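Local coordinates for tegumental protein 20.8 kDa (Clonorchis sinensis, PDB 5X2E), which binds a calcium ion through its N-terminal calmodulin-like EF-hand domain, the part of this tegumental-allergen-like liver-fluke protein held in the construct, at residues A[52-55]-A[56-60]; A[69-72]-A[73-77]. One frame throughout, in Å; residues are numbered along the deposited sequence.

Contact 1 (A[52-55]-A[56-60])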
loop_
_atom_site.group_PDB
_atom_site.type_symbol
_atom_site.label_atom_id
_atom_site.label_comp_id
_atom_site.label_asym_id
_atom_site.label_seq_id
_atom_site.Cartn_x
_atom_site.Cartn_y
_atom_site.Cartn_z
ATOM N N ILE A 52 2.066 7.065 -3.410
ATOM C CA ILE A 52 1.699 5.869 -4.142
ATOM C C ILE A 52 0.193 5.711 -4.103
ATOM O O ILE A 52 -0.386 5.416 -3.064
ATOM C CB ILE A 52 2.401 4.631 -3.550
ATOM C CG1 ILE A 52 3.931 4.668 -3.824
ATOM C CG2 ILE A 52 1.757 3.353 -4.093
ATOM C CD1 ILE A 52 4.753 3.748 -2.946
ATOM N N THR A 53 -0.480 5.887 -5.232
ATOM C CA THR A 53 -1.935 5.765 -5.243
ATOM C C THR A 53 -2.374 4.321 -5.405
ATOM O O THR A 53 -1.665 3.477 -5.983
ATOM C CB THR A 53 -2.572 6.592 -6.387
ATOM O OG1 THR A 53 -2.167 6.042 -7.647
ATOM C CG2 THR A 53 -2.137 8.041 -6.311
ATOM N N LEU A 54 -3.571 4.047 -4.909
ATOM C CA LEU A 54 -4.183 2.748 -5.119
ATOM C C LEU A 54 -4.232 2.427 -6.630
ATOM O O LEU A 54 -3.962 1.282 -7.026
ATOM C CB LEU A 54 -5.586 2.736 -4.514
ATOM C CG LEU A 54 -6.339 1.443 -4.739
ATOM C CD1 LEU A 54 -5.571 0.267 -4.168
ATOM C CD2 LEU A 54 -7.724 1.555 -4.070
ATOM N N GLU A 55 -4.548 3.439 -7.453
ATOM C CA GLU A 55 -4.660 3.251 -8.913
ATOM C C GLU A 55 -3.349 2.725 -9.528
ATOM O O GLU A 55 -3.344 1.799 -10.331
ATOM C CB GLU A 55 -5.076 4.563 -9.616
ATOM C CG GLU A 55 -6.529 4.994 -9.365
ATOM C CD GLU A 55 -7.568 4.105 -10.038
ATOM O OE1 GLU A 55 -7.300 3.452 -11.062
ATOM O OE2 GLU A 55 -8.672 4.048 -9.547
ATOM N N THR A 56 -2.228 3.341 -9.174
ATOM C CA THR A 56 -0.952 2.962 -9.780
ATOM C C THR A 56 -0.482 1.614 -9.236
ATOM O O THR A 56 0.060 0.786 -9.967
ATOM C CB THR A 56 0.092 4.052 -9.546
ATOM O OG1 THR A 56 -0.380 5.271 -10.153
ATOM C CG2 THR A 56 1.403 3.665 -10.176
ATOM N N PHE A 57 -0.689 1.418 -7.940
ATOM C CA PHE A 57 -0.383 0.145 -7.300
ATOM C C PHE A 57 -1.117 -0.981 -8.052
ATOM O O PHE A 57 -0.507 -1.977 -8.462
ATOM C CB PHE A 57 -0.794 0.219 -5.824
ATOM C CG PHE A 57 -0.536 -1.014 -5.022
ATOM C CD1 PHE A 57 -1.569 -1.908 -4.764
ATOM C CD2 PHE A 57 0.709 -1.245 -4.448
ATOM C CE1 PHE A 57 -1.349 -3.031 -3.960
ATOM C CE2 PHE A 57 0.918 -2.340 -3.648
ATOM C CZ PHE A 57 -0.121 -3.233 -3.401
ATOM N N CYS A 58 -2.411 -0.779 -8.295
ATOM C CA CYS A 58 -3.220 -1.803 -8.934
ATOM C C CYS A 58 -2.827 -2.016 -10.396
ATOM O O CYS A 58 -2.776 -3.147 -10.889
ATOM C CB CYS A 58 -4.705 -1.456 -8.848
ATOM S SG CYS A 58 -5.414 -1.676 -7.209
ATOM N N SER A 59 -2.578 -0.927 -11.115
ATOM C CA SER A 59 -2.175 -1.066 -12.515
ATOM C C SER A 59 -0.884 -1.881 -12.660
ATOM O O SER A 59 -0.751 -2.698 -13.569
ATOM C CB SER A 59 -2.023 0.314 -13.142
ATOM O OG SER A 59 -3.296 0.930 -13.242
ATOM N N LYS A 60 0.066 -1.659 -11.760
ATOM C CA LYS A 60 1.351 -2.356 -11.838
ATOM C C LYS A 60 1.209 -3.831 -11.501
ATOM O O LYS A 60 1.923 -4.662 -12.050
ATOM C CB LYS A 60 2.390 -1.709 -10.918
ATOM C CG LYS A 60 2.797 -0.304 -11.341
ATOM C CD LYS A 60 3.576 -0.284 -12.660
ATOM C CE LYS A 60 3.890 1.158 -13.051
ATOM N NZ LYS A 60 4.715 1.272 -14.285
HETATM O O HOH W 1 -3.398 3.332 -12.827
#

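Contact 2 (A[69-72]-A[73-77])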
loop_
_atom_site.group_PDB
_atom_site.type_symbol
_atom_site.label_atom_id
_atom_site.label_comp_id
_atom_site.label_asym_id
_atom_site.label_seq_id
_atom_site.Cartn_x
_atom_site.Cartn_y
_atom_site.Cartn_z
ATOM N N ILE A 69 -10.776 -2.318 -1.885
ATOM C CA ILE A 69 -11.934 -1.805 -1.158
ATOM C C ILE A 69 -12.699 -2.937 -0.454
ATOM O O ILE A 69 -13.114 -2.800 0.695
ATOM C CB ILE A 69 -12.860 -1.020 -2.093
ATOM C CG1 ILE A 69 -12.151 0.239 -2.614
ATOM C CG2 ILE A 69 -14.149 -0.657 -1.367
ATOM C CD1 ILE A 69 -12.911 0.904 -3.744
ATOM N N ASP A 70 -12.892 -4.054 -1.147
ATOM C CA ASP A 70 -13.578 -5.211 -0.550
ATOM C C ASP A 70 -12.828 -5.673 0.671
ATOM O O ASP A 70 -13.411 -5.911 1.732
ATOM C CB ASP A 70 -13.671 -6.357 -1.548
ATOM C CG ASP A 70 -14.912 -6.289 -2.377
ATOM O OD1 ASP A 70 -15.852 -5.592 -1.964
ATOM O OD2 ASP A 70 -14.956 -6.949 -3.429
ATOM N N PHE A 71 -11.516 -5.801 0.515
ATOM C CA PHE A 71 -10.707 -6.261 1.633
ATOM C C PHE A 71 -10.787 -5.281 2.793
ATOM O O PHE A 71 -10.886 -5.688 3.935
ATOM C CB PHE A 71 -9.248 -6.476 1.223
ATOM C CG PHE A 71 -8.376 -6.991 2.347
ATOM C CD1 PHE A 71 -7.659 -6.116 3.162
ATOM C CD2 PHE A 71 -8.276 -8.353 2.586
ATOM C CE1 PHE A 71 -6.886 -6.588 4.205
ATOM C CE2 PHE A 71 -7.478 -8.841 3.620
ATOM C CZ PHE A 71 -6.793 -7.958 4.427
ATOM N N ARG A 72 -10.713 -3.991 2.494
ATOM C CA ARG A 72 -10.843 -2.967 3.505
ATOM C C ARG A 72 -12.153 -3.071 4.263
ATOM O O ARG A 72 -12.160 -3.005 5.487
ATOM C CB ARG A 72 -10.746 -1.585 2.835
ATOM C CG ARG A 72 -10.846 -0.375 3.778
ATOM C CD ARG A 72 -9.499 0.178 4.132
ATOM N NE ARG A 72 -8.710 0.581 2.966
ATOM C CZ ARG A 72 -7.489 1.108 3.051
ATOM N NH1 ARG A 72 -6.907 1.238 4.248
ATOM N NH2 ARG A 72 -6.832 1.490 1.950
ATOM N N GLU A 73 -13.262 -3.251 3.548
ATOM C CA GLU A 73 -14.554 -3.350 4.196
ATOM C C GLU A 73 -14.618 -4.615 5.052
ATOM O O GLU A 73 -15.168 -4.597 6.146
ATOM C CB GLU A 73 -15.682 -3.342 3.155
ATOM C CG GLU A 73 -15.807 -1.994 2.463
ATOM C CD GLU A 73 -16.816 -1.975 1.345
ATOM O OE1 GLU A 73 -17.308 -3.051 0.958
ATOM O OE2 GLU A 73 -17.098 -0.843 0.865
ATOM N N GLN A 74 -14.066 -5.723 4.544
ATOM C CA GLN A 74 -14.060 -7.009 5.278
ATOM C C GLN A 74 -13.173 -6.964 6.498
ATOM O O GLN A 74 -13.519 -7.514 7.531
ATOM C CB GLN A 74 -13.575 -8.166 4.407
ATOM C CG GLN A 74 -14.437 -8.451 3.249
ATOM C CD GLN A 74 -13.801 -9.414 2.277
ATOM O OE1 GLN A 74 -12.879 -10.165 2.630
ATOM N NE2 GLN A 74 -14.295 -9.412 1.043
ATOM N N LYS A 75 -12.010 -6.326 6.367
ATOM C CA LYS A 75 -11.071 -6.232 7.485
ATOM C C LYS A 75 -11.734 -5.457 8.598
ATOM O O LYS A 75 -11.674 -5.836 9.762
ATOM C CB LYS A 75 -9.768 -5.542 7.057
ATOM C CG LYS A 75 -8.773 -5.349 8.222
ATOM C CD LYS A 75 -7.644 -4.417 7.793
ATOM C CE LYS A 75 -6.621 -4.177 8.910
ATOM N NZ LYS A 75 -5.525 -3.202 8.549
ATOM N N GLY A 76 -12.354 -4.347 8.229
ATOM C CA GLY A 76 -12.990 -3.485 9.196
ATOM C C GLY A 76 -14.035 -4.278 9.918
ATOM O O GLY A 76 -14.076 -4.285 11.148
ATOM N N LEU A 77 -14.866 -4.981 9.156
ATOM C CA LEU A 77 -15.948 -5.748 9.738
ATOM C C LEU A 77 -15.430 -6.872 10.645
ATOM O O LEU A 77 -15.921 -7.099 11.748
ATOM C CB LEU A 77 -16.795 -6.333 8.635
ATOM C CG LEU A 77 -18.131 -6.821 9.149
ATOM C CD1 LEU A 77 -18.906 -5.638 9.696
ATOM C CD2 LEU A 77 -18.889 -7.462 8.017
HETATM O O HOH W 2 -16.204 -7.520 0.782
#

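Contact 1 (A[52-55]-A[56-60])
Phe57 meets the preceding residues through its CB, which lies 4.4 Å from Ile52 CG2 and 3.4 Å from Thr53 O, while its ring is carried away from them. CG stands anti to the backbone N (chi1 -180°), and this sends the flat group into the core, where it meets the rings of Phe7 and Phe44, each plane turned about 50° from its own. The start of the helix is fixed by Thr53, the N-cap. Its OG1 sits between its own backbone N and carbonyl carbon (chi1 65°) and takes the N-H of Thr56 at 3.1 Å, a capping bond made to an amide of the first turn. Thr53 O receives Phe57 N at 3.0 Å, so one residue grips two successive amides. One residue further on, Leu54 O accepts Cys58 N, and the side chains of the same two residues meet, Leu54 CD1 touching Cys58 SG at 3.6 Å. On the outer side Glu55 O accepts Ser59 N at 2.9 Å and also a weak bond from a water that lies close to Ser59 OG. The segment carries the chain from strand 51-53, paired antiparallel with strand 17-19 through Ile52 and Ile18, into helix 54-61. Leu54 and Cys58 pack against Pro65 of helix 65-79, Leu54 and Phe57 against helix 3-10, and Ile52 against Trp40 and Phe44 of helix 35-44.

Contact 2 (A[69-72]-A[73-77])
Ile69 and Glu73 run side by side and point the same way, with the methyl CG2 of the isoleucine 3.7 Å from OE2 of the glutamate. Glu73 is extended beyond CG, which keeps its carboxylate alongside Ile69. The other carboxylate oxygen, OE1, comes to 4.1 Å from Asp70 OD1; the two acid planes are turned 58° apart, and this approach of like charges, on an exposed flank, is probably eased by solvent. Asp70 and Gln74 are joined by water: Gln74 NE2 donates to it at 2.7 Å, and the same water gives weak bonds to Asp70 O and OD1. Gln74 CG, anti to the carbonyl carbon (chi1 -63°), is set 3.1 Å from Asp70 O, and from there the extended chain takes the amide back along the helix to the water. On another flank Phe71 and Lys75 slant past one another, ring atom CE1 reaching Lys75 CB at 4.2 Å. Beneath all this run regular i to i+4 backbone bonds, among them Lys75 N to Phe71 O at 2.8 Å. All of it belongs to helix 65-79, which lies against helix 3-10: Phe71 packs on Ile4, Asn5 and Val8, and Arg72, its chain bent, leans on Val8 and forms a salt bridge with the calcium ligand Asp11 and a hydrogen bond with Asn16.

How the contacts relate
From the N terminus, helix 3-10 leads into the calcium loop, whose ligands run from Asp11 to Glu22 and which includes strand 17-19. After helices 20-29 and 35-44 the chain reaches strand 51-53, the antiparallel partner of 17-19, and contact 1 forms where it turns into helix 54-61; contact 2 follows in helix 65-79. Each is local, within unbroken chain, and closes no long loop. They lie in series, neither nested nor crossing, with centres about 18 Å apart and nearest atoms about 5 Å apart. Helix 54-61 packs directly on the start of helix 65-79, and both also rest on helix 3-10, contact 1 from the core and contact 2 from the surface.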